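Local coordinates for uncharacterized hypothetical protein (Bacteroides uniformis, PDB 4EIU) that is of unknown function but belongs to the DUF3823 family, whose N-terminal domain is probably transthyretin-like and is joined here to a second, beta-rich part, at residues I165-Y171 / V217-A223; P113-F119 / N239-M244; I80-N86 / K148-M152. One frame throughout, in Å; residues are numbered along the deposited sequence.

In the fold
Contacts 1 and 2 belong to one beta sandwich, made by the sheet of strands 186-189, 162-170, 216-225 and 239-247 and the sheet facing it. In contact 1 strands 162-170 and 216-225 pair; contact 2 lays the next strand, 239-247, against strand 115-126 of the facing sheet. Their centres are about 10 Å apart, and Ala-223 O lies 2.8 Å from Asn-239 N. Contact 3 sits about 23 Å from contact 2, centre to centre, but touches it where Phe-114 CE1 packs 3.4 Å from Ile-80 N. It alone of the three holds a di(hydroxyethyl)ether, probably from the crystallisation liquor; no active site is known. Contacts 1 and 3 stay about 12 Å apart between nearest atoms.

Contact 1 (I165-Y171 / V217-A223); sequences IQFFVSY and VFVRAAA
Phe-168 and Ala-222 meet on one face of an antiparallel beta pair, in the four-stranded sheet of a beta sandwich. Ring atom CE2 of Phe-168 lies 3.7 Å from CB of Ala-222, obliquely; a methyl suits this place because the ring already fills the space beside it. With CG anti to the carbonyl carbon (chi1 -67°), the ring swings back along its own strand, and CB of Gln-166 stands over the rim of one face. On the face that looks into the sandwich, Phe-167 has CG anti to the backbone N (chi1 -174°), which carries the ring across to Val-219, where CE1 comes 3.7 Å from CB. Val-169 and Val-219 stand shoulder to shoulder, and CG2 of Val-169 lies over the rim of the Phe-167 ring. Phe-167 packs on Phe-119 and Ala-132, and Val-219 on Phe-119 and Ile-130, of the facing sheet. Arg-220, on the Phe-168 side, directs its guanidinium away from the pair to the carbonyls of Ser-241, Thr-27 and Val-175, so a buried charge is well supplied with acceptors. The pairing ends at Phe-218, whose N reaches Ser-170 O at 2.7 Å, and whose ring edge receives Tyr-171 O in plane, 3.4 Å from CD1.

Contact 2 (P113-F119 / N239-M244); sequences PFLNVEF and NYSEPM
Phe-119 lays its ring beside the selenium of the selenomethionine Met-244, with CD2 3.5 Å from SE, and the two side chains run antiparallel past one another. This is a Met-aromatic contact: SE sits 4.2 Å from the ring centroid, 41° off the ring normal, and the bend at chi3 (83°) turns the CE methyl away from the ring, leaving SE as the touching atom. The next ring atom, CE2, meets oxygen: it lies 3.4 Å from Ser-241 OG, and Glu-242 O approaches at the ring edge, near its plane. Ser-241 OG bonds to Glu-242 O and also to the backbone N of Ala-221, so a small hydroxyl serves two backbone groups. Further along, Val-117 puts CG2 3.7 Å from Asn-239 O, its compact branches filling the space between the strands. A water links Val-117 N, from which it accepts, with Tyr-240 O, to which it donates. At the other end the amide of Asn-239 does what a hydrophobic residue could not: OD1 takes the N-H of Leu-115 at 3.0 Å, the donor lying well above the carbonyl plane, while ND2 reaches Pro-78 O. Side chains and a water, in place of direct backbone pairing, thus join edge strands 115-126 and 239-247 of the two facing sheets, closing one side of a beta sandwich.

Contact 3 (I80-N86 / K148-M152); sequences IPLVREN and KIQPM. With PEG (di(hydroxyethyl)ether), chain L.
The short strand 83-85, at the edge of the five-stranded sheet, packs against the end of helix 142-149 and the 3-10 turn that follows. Arg-84 carries the contact: its chain bends at chi3 (-73°), laying the guanidinium so that CB of Lys-148 stands 3.9 Å above the centre of one face. NH1 bonds to Pro-81 O at 2.7 Å, in the guanidinium plane, which helps to fix the group's rotation. NE gives its hydrogen to O4 of a bound di(hydroxyethyl)ether, probably from the crystallisation liquor, and the O4 hydroxyl in turn donates to Lys-148 O. Arginine also suits the place because its apolar stem packs on selenomethionine Met-152, SE 3.8 Å from CB. A leucine here, having no guanidinium, is likely to leave Pro-81 O without its mate and to open a gap beside the Lys-148 chain. The like charges stay apart, Lys-148 NZ bonding to Gln-112 OE1 and sharing water 2 with Arg-84 NH1. Pro-81 CD meets Ile-149 CD1 at 4.1 Å, while Asn-86 CA lies 3.1 Å from Met-152 O. Stem packing, water bridges and the bound ether, with no direct hydrogen bond between the segments, make this a helix end docked on a sheet edge.

Contact 1 (I165-Y171 / V217-A223)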
loop_
_atom_site.group_PDB
_atom_site.type_symbol
_atom_site.label_atom_id
_atom_site.label_comp_id
_atom_site.label_asym_id
_atom_site.label_seq_id
_atom_site.Cartn_x
_atom_site.Cartn_y
_atom_site.Cartn_z
ATOM N N ILE A 165 -8.401 10.992 1.797
ATOM C CA ILE A 165 -7.508 10.748 2.916
ATOM C C ILE A 165 -8.299 10.021 3.992
ATOM O O ILE A 165 -9.446 10.365 4.269
ATOM C CB ILE A 165 -6.956 12.038 3.548
ATOM C CG1 ILE A 165 -5.939 12.695 2.610
ATOM C CG2 ILE A 165 -6.311 11.735 4.915
ATOM C CD1 ILE A 165 -5.574 14.124 2.986
ATOM N N GLN A 166 -7.678 9.029 4.617
ATOM C CA GLN A 166 -8.310 8.317 5.733
ATOM C C GLN A 166 -7.517 8.612 6.974
ATOM O O GLN A 166 -6.283 8.698 6.905
ATOM C CB GLN A 166 -8.285 6.803 5.494
ATOM C CG GLN A 166 -8.928 6.368 4.186
ATOM C CD GLN A 166 -10.400 6.671 4.149
ATOM O OE1 GLN A 166 -11.110 6.412 5.127
ATOM N NE2 GLN A 166 -10.881 7.218 3.023
ATOM N N PHE A 167 -8.230 8.751 8.097
ATOM C CA PHE A 167 -7.646 8.816 9.415
ATOM C C PHE A 167 -8.187 7.604 10.173
ATOM O O PHE A 167 -9.302 7.620 10.690
ATOM C CB PHE A 167 -8.018 10.152 10.049
ATOM C CG PHE A 167 -7.364 10.436 11.363
ATOM C CD1 PHE A 167 -6.003 10.305 11.537
ATOM C CD2 PHE A 167 -8.125 10.923 12.424
ATOM C CE1 PHE A 167 -5.413 10.621 12.747
ATOM C CE2 PHE A 167 -7.538 11.236 13.631
ATOM C CZ PHE A 167 -6.180 11.071 13.797
ATOM N N PHE A 168 -7.412 6.515 10.134
ATOM C CA PHE A 168 -7.788 5.268 10.768
ATOM C C PHE A 168 -7.462 5.363 12.254
ATOM O O PHE A 168 -6.384 5.810 12.642
ATOM C CB PHE A 168 -7.063 4.074 10.146
ATOM C CG PHE A 168 -7.464 3.777 8.721
ATOM C CD1 PHE A 168 -8.777 3.445 8.402
ATOM C CD2 PHE A 168 -6.513 3.770 7.702
ATOM C CE1 PHE A 168 -9.136 3.143 7.089
ATOM C CE2 PHE A 168 -6.866 3.478 6.387
ATOM C CZ PHE A 168 -8.169 3.145 6.081
ATOM N N VAL A 169 -8.419 4.965 13.081
ATOM C CA VAL A 169 -8.226 4.923 14.528
ATOM C C VAL A 169 -8.603 3.531 15.013
ATOM O O VAL A 169 -9.626 2.971 14.597
ATOM C CB VAL A 169 -9.076 6.013 15.209
ATOM C CG1 VAL A 169 -8.977 5.930 16.726
ATOM C CG2 VAL A 169 -8.649 7.390 14.713
ATOM N N SER A 170 -7.764 2.959 15.871
ATOM C CA SER A 170 -8.007 1.628 16.410
ATOM C C SER A 170 -7.369 1.482 17.797
ATOM O O SER A 170 -6.346 2.113 18.100
ATOM C CB SER A 170 -7.422 0.588 15.458
ATOM O OG SER A 170 -7.755 -0.737 15.822
ATOM N N TYR A 171 -7.976 0.652 18.644
ATOM C CA TYR A 171 -7.306 0.220 19.869
ATOM C C TYR A 171 -6.046 -0.598 19.540
ATOM O O TYR A 171 -5.101 -0.636 20.340
ATOM C CB TYR A 171 -8.244 -0.603 20.760
ATOM C CG TYR A 171 -9.263 0.194 21.541
ATOM C CD1 TYR A 171 -8.871 1.268 22.341
ATOM C CD2 TYR A 171 -10.621 -0.158 21.539
ATOM C CE1 TYR A 171 -9.797 1.979 23.106
ATOM C CE2 TYR A 171 -11.556 0.553 22.297
ATOM C CZ TYR A 171 -11.138 1.621 23.079
ATOM O OH TYR A 171 -12.043 2.350 23.847
ATOM N N VAL A 217 -5.205 4.823 22.028
ATOM C CA VAL A 217 -5.569 4.381 20.680
ATOM C C VAL A 217 -4.371 4.581 19.766
ATOM O O VAL A 217 -3.430 5.311 20.091
ATOM C CB VAL A 217 -6.764 5.164 20.072
ATOM C CG1 VAL A 217 -8.038 4.875 20.843
ATOM C CG2 VAL A 217 -6.475 6.657 20.029
ATOM N N PHE A 218 -4.416 3.916 18.627
ATOM C CA PHE A 218 -3.409 4.116 17.574
ATOM C C PHE A 218 -4.073 4.726 16.358
ATOM O O PHE A 218 -5.188 4.317 15.997
ATOM C CB PHE A 218 -2.735 2.805 17.241
ATOM C CG PHE A 218 -1.991 2.218 18.409
ATOM C CD1 PHE A 218 -2.653 1.431 19.340
ATOM C CD2 PHE A 218 -0.643 2.493 18.603
ATOM C CE1 PHE A 218 -1.986 0.915 20.443
ATOM C CE2 PHE A 218 0.036 1.965 19.694
ATOM C CZ PHE A 218 -0.635 1.175 20.612
ATOM N N VAL A 219 -3.404 5.719 15.767
ATOM C CA VAL A 219 -3.934 6.461 14.610
ATOM C C VAL A 219 -2.977 6.394 13.429
ATOM O O VAL A 219 -1.763 6.244 13.595
ATOM C CB VAL A 219 -4.214 7.949 14.938
ATOM C CG1 VAL A 219 -5.092 8.076 16.169
ATOM C CG2 VAL A 219 -2.914 8.718 15.113
ATOM N N ARG A 220 -3.520 6.506 12.225
ATOM C CA ARG A 220 -2.707 6.366 11.031
ATOM C C ARG A 220 -3.398 7.030 9.840
ATOM O O ARG A 220 -4.621 6.955 9.719
ATOM C CB ARG A 220 -2.516 4.898 10.733
ATOM C CG ARG A 220 -1.311 4.559 9.888
ATOM C CD ARG A 220 -1.192 3.050 9.795
ATOM N NE ARG A 220 -0.087 2.633 8.946
ATOM C CZ ARG A 220 0.064 1.411 8.430
ATOM N NH1 ARG A 220 -0.819 0.445 8.656
ATOM N NH2 ARG A 220 1.109 1.153 7.641
ATOM N N ALA A 221 -2.602 7.651 8.975
ATOM C CA ALA A 221 -3.123 8.310 7.773
ATOM C C ALA A 221 -2.904 7.437 6.578
ATOM O O ALA A 221 -1.978 6.610 6.545
ATOM C CB ALA A 221 -2.489 9.681 7.578
ATOM N N ALA A 222 -3.805 7.572 5.607
ATOM C CA ALA A 222 -3.704 6.871 4.366
ATOM C C ALA A 222 -4.300 7.729 3.274
ATOM O O ALA A 222 -5.161 8.555 3.552
ATOM C CB ALA A 222 -4.402 5.510 4.431
ATOM N N ALA A 223 -3.804 7.549 2.045
ATOM C CA ALA A 223 -4.350 8.260 0.861
ATOM C C ALA A 223 -4.172 7.377 -0.382
ATOM O O ALA A 223 -3.303 6.471 -0.430
ATOM C CB ALA A 223 -3.711 9.603 0.683
#

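Contact 2 (P113-F119 / N239-M244)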
loop_
_atom_site.group_PDB
_atom_site.type_symbol
_atom_site.label_atom_id
_atom_site.label_comp_id
_atom_site.label_asym_id
_atom_site.label_seq_id
_atom_site.Cartn_x
_atom_site.Cartn_y
_atom_site.Cartn_z
ATOM N N PRO A 113 5.838 3.956 -5.321
ATOM C CA PRO A 113 4.538 4.104 -4.690
ATOM C C PRO A 113 3.817 5.309 -5.290
ATOM O O PRO A 113 4.446 6.253 -5.662
ATOM C CB PRO A 113 4.873 4.387 -3.218
ATOM C CG PRO A 113 6.263 4.919 -3.230
ATOM C CD PRO A 113 6.948 4.343 -4.436
ATOM N N PHE A 114 2.490 5.261 -5.327
ATOM C CA PHE A 114 1.744 6.344 -5.916
ATOM C C PHE A 114 1.858 7.630 -5.087
ATOM O O PHE A 114 1.966 8.719 -5.639
ATOM C CB PHE A 114 0.265 5.980 -6.006
ATOM C CG PHE A 114 -0.031 4.750 -6.803
ATOM C CD1 PHE A 114 0.622 4.501 -7.989
ATOM C CD2 PHE A 114 -1.000 3.863 -6.389
ATOM C CE1 PHE A 114 0.323 3.376 -8.741
ATOM C CE2 PHE A 114 -1.298 2.733 -7.136
ATOM C CZ PHE A 114 -0.652 2.512 -8.338
ATOM N N LEU A 115 1.808 7.479 -3.769
ATOM C CA LEU A 115 1.757 8.589 -2.786
ATOM C C LEU A 115 2.637 8.302 -1.578
ATOM O O LEU A 115 2.829 7.147 -1.197
ATOM C CB LEU A 115 0.313 8.806 -2.303
ATOM C CG LEU A 115 -0.779 9.132 -3.354
ATOM C CD1 LEU A 115 -2.193 9.175 -2.736
ATOM C CD2 LEU A 115 -0.506 10.481 -4.049
ATOM N N ASN A 116 3.182 9.366 -1.006
ATOM C CA ASN A 116 3.785 9.343 0.293
ATOM C C ASN A 116 2.866 10.076 1.242
ATOM O O ASN A 116 2.359 11.163 0.920
ATOM C CB ASN A 116 5.148 10.017 0.245
ATOM C CG ASN A 116 6.147 9.244 -0.579
ATOM O OD1 ASN A 116 6.138 8.018 -0.592
ATOM N ND2 ASN A 116 7.040 9.952 -1.233
ATOM N N VAL A 117 2.659 9.494 2.406
ATOM C CA VAL A 117 1.696 10.020 3.372
ATOM C C VAL A 117 2.344 10.050 4.735
ATOM O O VAL A 117 2.836 9.029 5.195
ATOM C CB VAL A 117 0.437 9.133 3.459
ATOM C CG1 VAL A 117 -0.585 9.745 4.436
ATOM C CG2 VAL A 117 -0.154 8.864 2.071
ATOM N N GLU A 118 2.337 11.211 5.387
ATOM C CA GLU A 118 2.971 11.339 6.698
ATOM C C GLU A 118 2.149 12.231 7.602
ATOM O O GLU A 118 1.385 13.084 7.133
ATOM C CB GLU A 118 4.373 11.933 6.548
ATOM C CG GLU A 118 4.359 13.342 5.944
ATOM C CD GLU A 118 5.710 13.803 5.437
ATOM O OE1 GLU A 118 6.702 13.681 6.197
ATOM O OE2 GLU A 118 5.770 14.324 4.289
ATOM N N PHE A 119 2.319 12.036 8.902
ATOM C CA PHE A 119 1.852 13.025 9.888
ATOM C C PHE A 119 2.848 14.172 9.978
ATOM O O PHE A 119 4.044 13.972 9.786
ATOM C CB PHE A 119 1.697 12.380 11.248
ATOM C CG PHE A 119 0.531 11.445 11.345
ATOM C CD1 PHE A 119 -0.776 11.928 11.218
ATOM C CD2 PHE A 119 0.728 10.088 11.582
ATOM C CE1 PHE A 119 -1.864 11.076 11.339
ATOM C CE2 PHE A 119 -0.353 9.227 11.692
ATOM C CZ PHE A 119 -1.652 9.716 11.573
ATOM N N ASN A 239 -1.713 4.163 0.076
ATOM C CA ASN A 239 -0.433 4.399 0.748
ATOM C C ASN A 239 -0.657 4.911 2.169
ATOM O O ASN A 239 -1.662 5.560 2.449
ATOM C CB ASN A 239 0.451 5.362 -0.033
ATOM C CG ASN A 239 0.885 4.768 -1.369
ATOM O OD1 ASN A 239 0.391 5.189 -2.408
ATOM N ND2 ASN A 239 1.771 3.785 -1.337
ATOM N N TYR A 240 0.280 4.572 3.055
ATOM C CA TYR A 240 0.091 4.725 4.480
ATOM C C TYR A 240 1.240 5.448 5.145
ATOM O O TYR A 240 2.394 5.288 4.749
ATOM C CB TYR A 240 0.014 3.337 5.150
ATOM C CG TYR A 240 -1.325 2.613 5.100
ATOM C CD1 TYR A 240 -2.244 2.765 6.127
ATOM C CD2 TYR A 240 -1.624 1.705 4.085
ATOM C CE1 TYR A 240 -3.450 2.084 6.120
ATOM C CE2 TYR A 240 -2.834 1.044 4.067
ATOM C CZ TYR A 240 -3.724 1.205 5.133
ATOM O OH TYR A 240 -4.926 0.508 5.133
ATOM N N SER A 241 0.902 6.183 6.210
ATOM C CA SER A 241 1.870 6.725 7.139
ATOM C C SER A 241 2.306 5.685 8.158
ATOM O O SER A 241 1.807 4.555 8.181
ATOM C CB SER A 241 1.277 7.920 7.869
ATOM O OG SER A 241 0.375 7.503 8.887
ATOM N N GLU A 242 3.242 6.083 9.003
ATOM C CA GLU A 242 3.545 5.324 10.204
ATOM C C GLU A 242 2.391 5.516 11.184
ATOM O O GLU A 242 1.749 6.580 11.166
ATOM C CB GLU A 242 4.838 5.806 10.847
ATOM C CG GLU A 242 6.101 5.388 10.107
ATOM C CD GLU A 242 7.316 6.111 10.657
ATOM O OE1 GLU A 242 7.619 5.938 11.856
ATOM O OE2 GLU A 242 7.944 6.894 9.910
ATOM N N PRO A 243 2.100 4.488 12.006
ATOM C CA PRO A 243 1.133 4.688 13.096
ATOM C C PRO A 243 1.684 5.587 14.192
ATOM O O PRO A 243 2.893 5.765 14.303
ATOM C CB PRO A 243 0.882 3.272 13.629
ATOM C CG PRO A 243 2.059 2.476 13.233
ATOM C CD PRO A 243 2.613 3.102 11.972
HETATM N N MSE A 244 0.792 6.172 14.985
HETATM C CA MSE A 244 1.178 6.926 16.151
HETATM C C MSE A 244 0.243 6.572 17.294
HETATM O O MSE A 244 -0.959 6.340 17.091
HETATM C CB MSE A 244 1.137 8.423 15.872
HETATM C CG MSE A 244 2.171 8.888 14.858
HETATM SE SE MSE A 244 2.128 10.814 14.715
HETATM C CE MSE A 244 3.221 11.396 16.195
HETATM O O HOH W 1 3.499 6.711 2.660
#

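Contact 3 (I80-N86 / K148-M152)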
loop_
_atom_site.group_PDB
_atom_site.type_symbol
_atom_site.label_atom_id
_atom_site.label_comp_id
_atom_site.label_asym_id
_atom_site.label_seq_id
_atom_site.Cartn_x
_atom_site.Cartn_y
_atom_site.Cartn_z
ATOM N N ILE A 80 3.202 1.539 -8.930
ATOM C CA ILE A 80 3.098 1.312 -10.355
ATOM C C ILE A 80 3.195 -0.177 -10.606
ATOM O O ILE A 80 4.114 -0.832 -10.089
ATOM C CB ILE A 80 4.207 2.045 -11.148
ATOM C CG1 ILE A 80 3.940 3.559 -11.106
ATOM C CG2 ILE A 80 4.212 1.581 -12.617
ATOM C CD1 ILE A 80 4.934 4.393 -11.913
ATOM N N PRO A 81 2.240 -0.727 -11.347
ATOM C CA PRO A 81 2.367 -2.185 -11.618
ATOM C C PRO A 81 3.695 -2.585 -12.235
ATOM O O PRO A 81 4.173 -1.919 -13.194
ATOM C CB PRO A 81 1.239 -2.455 -12.597
ATOM C CG PRO A 81 0.232 -1.379 -12.302
ATOM C CD PRO A 81 1.019 -0.163 -11.930
ATOM N N LEU A 82 4.281 -3.656 -11.691
ATOM C CA LEU A 82 5.531 -4.217 -12.157
ATOM C C LEU A 82 5.321 -5.134 -13.348
ATOM O O LEU A 82 6.231 -5.335 -14.133
ATOM C CB LEU A 82 6.185 -5.035 -10.995
ATOM C CG LEU A 82 6.575 -4.178 -9.772
ATOM C CD1 LEU A 82 7.152 -5.125 -8.692
ATOM C CD2 LEU A 82 7.550 -3.045 -10.139
ATOM N N VAL A 83 4.135 -5.740 -13.452
ATOM C CA VAL A 83 3.808 -6.591 -14.557
ATOM C C VAL A 83 2.742 -5.870 -15.362
ATOM O O VAL A 83 1.619 -5.698 -14.892
ATOM C CB VAL A 83 3.342 -7.990 -14.104
ATOM C CG1 VAL A 83 3.073 -8.917 -15.323
ATOM C CG2 VAL A 83 4.401 -8.614 -13.182
ATOM N N ARG A 84 3.094 -5.455 -16.573
ATOM C CA ARG A 84 2.240 -4.566 -17.351
ATOM C C ARG A 84 1.879 -5.157 -18.691
ATOM O O ARG A 84 2.767 -5.396 -19.524
ATOM C CB ARG A 84 2.884 -3.202 -17.551
ATOM C CG ARG A 84 3.193 -2.522 -16.235
ATOM C CD ARG A 84 3.621 -1.117 -16.402
ATOM N NE ARG A 84 4.952 -0.923 -16.938
ATOM C CZ ARG A 84 6.075 -0.832 -16.236
ATOM N NH1 ARG A 84 6.109 -1.038 -14.924
ATOM N NH2 ARG A 84 7.200 -0.546 -16.865
ATOM N N GLU A 85 0.573 -5.388 -18.889
ATOM C CA GLU A 85 0.017 -5.778 -20.172
ATOM C C GLU A 85 -1.004 -4.762 -20.667
ATOM O O GLU A 85 -1.622 -4.010 -19.894
ATOM C CB GLU A 85 -0.596 -7.165 -20.125
ATOM C CG GLU A 85 -1.820 -7.207 -19.240
ATOM C CD GLU A 85 -2.518 -8.534 -19.176
ATOM O OE1 GLU A 85 -1.954 -9.622 -19.483
ATOM O OE2 GLU A 85 -3.670 -8.477 -18.704
ATOM N N ASN A 86 -1.181 -4.742 -21.974
ATOM C CA ASN A 86 -2.044 -3.753 -22.599
ATOM C C ASN A 86 -3.492 -4.299 -22.613
ATOM O O ASN A 86 -3.723 -5.435 -22.219
ATOM C CB ASN A 86 -1.546 -3.292 -23.950
ATOM C CG ASN A 86 -1.655 -4.334 -25.048
ATOM O OD1 ASN A 86 -2.372 -5.312 -24.944
ATOM N ND2 ASN A 86 -0.913 -4.122 -26.122
ATOM N N LYS A 148 4.853 4.917 -17.864
ATOM C CA LYS A 148 4.778 3.474 -17.681
ATOM C C LYS A 148 3.340 2.924 -17.875
ATOM O O LYS A 148 3.161 1.792 -18.297
ATOM C CB LYS A 148 5.353 3.067 -16.326
ATOM C CG LYS A 148 6.861 3.390 -16.243
ATOM C CD LYS A 148 7.525 2.818 -15.011
ATOM C CE LYS A 148 9.072 2.945 -15.086
ATOM N NZ LYS A 148 9.703 2.346 -13.875
ATOM N N ILE A 149 2.329 3.726 -17.569
ATOM C CA ILE A 149 0.932 3.244 -17.590
ATOM C C ILE A 149 0.164 3.558 -18.880
ATOM O O ILE A 149 -0.597 2.710 -19.347
ATOM C CB ILE A 149 0.209 3.712 -16.296
ATOM C CG1 ILE A 149 0.807 2.893 -15.122
ATOM C CG2 ILE A 149 -1.310 3.488 -16.362
ATOM C CD1 ILE A 149 0.551 3.493 -13.756
ATOM N N GLN A 150 0.350 4.764 -19.445
ATOM C CA GLN A 150 -0.309 5.117 -20.737
ATOM C C GLN A 150 -0.154 4.029 -21.814
ATOM O O GLN A 150 -1.160 3.700 -22.457
ATOM C CB GLN A 150 0.099 6.492 -21.227
ATOM C CG GLN A 150 -0.635 7.070 -22.446
ATOM C CD GLN A 150 -0.287 8.548 -22.708
ATOM O OE1 GLN A 150 0.779 9.022 -22.295
ATOM N NE2 GLN A 150 -1.175 9.284 -23.416
ATOM N N PRO A 151 1.049 3.382 -21.931
ATOM C CA PRO A 151 1.170 2.365 -23.026
ATOM C C PRO A 151 0.284 1.151 -22.865
ATOM O O PRO A 151 0.071 0.422 -23.815
ATOM C CB PRO A 151 2.668 1.967 -22.994
ATOM C CG PRO A 151 3.361 3.189 -22.451
ATOM C CD PRO A 151 2.389 3.761 -21.407
HETATM N N MSE A 152 -0.310 0.957 -21.694
HETATM C CA MSE A 152 -1.160 -0.178 -21.533
HETATM C C MSE A 152 -2.514 0.025 -22.236
HETATM O O MSE A 152 -3.253 -0.950 -22.449
HETATM C CB MSE A 152 -1.341 -0.549 -20.081
HETATM C CG MSE A 152 -0.127 -1.132 -19.435
HETATM SE SE MSE A 152 -0.601 -1.812 -17.709
HETATM C CE MSE A 152 -0.122 -0.384 -16.736
HETATM C C1 PEG L . 9.777 0.162 -19.215
HETATM O O1 PEG L . 10.731 0.571 -18.226
HETATM C C2 PEG L . 8.889 1.368 -19.514
HETATM O O2 PEG L . 7.498 1.036 -19.738
HETATM C C3 PEG L . 7.056 -0.259 -20.163
HETATM C C4 PEG L . 5.610 -0.087 -20.689
HETATM O O4 PEG L . 4.570 -0.252 -19.667
HETATM O O HOH W 2 8.411 -0.567 -13.282
HETATM O O HOH W 3 9.853 -0.072 -15.903
HETATM O O HOH W 4 0.475 -1.531 -26.204
#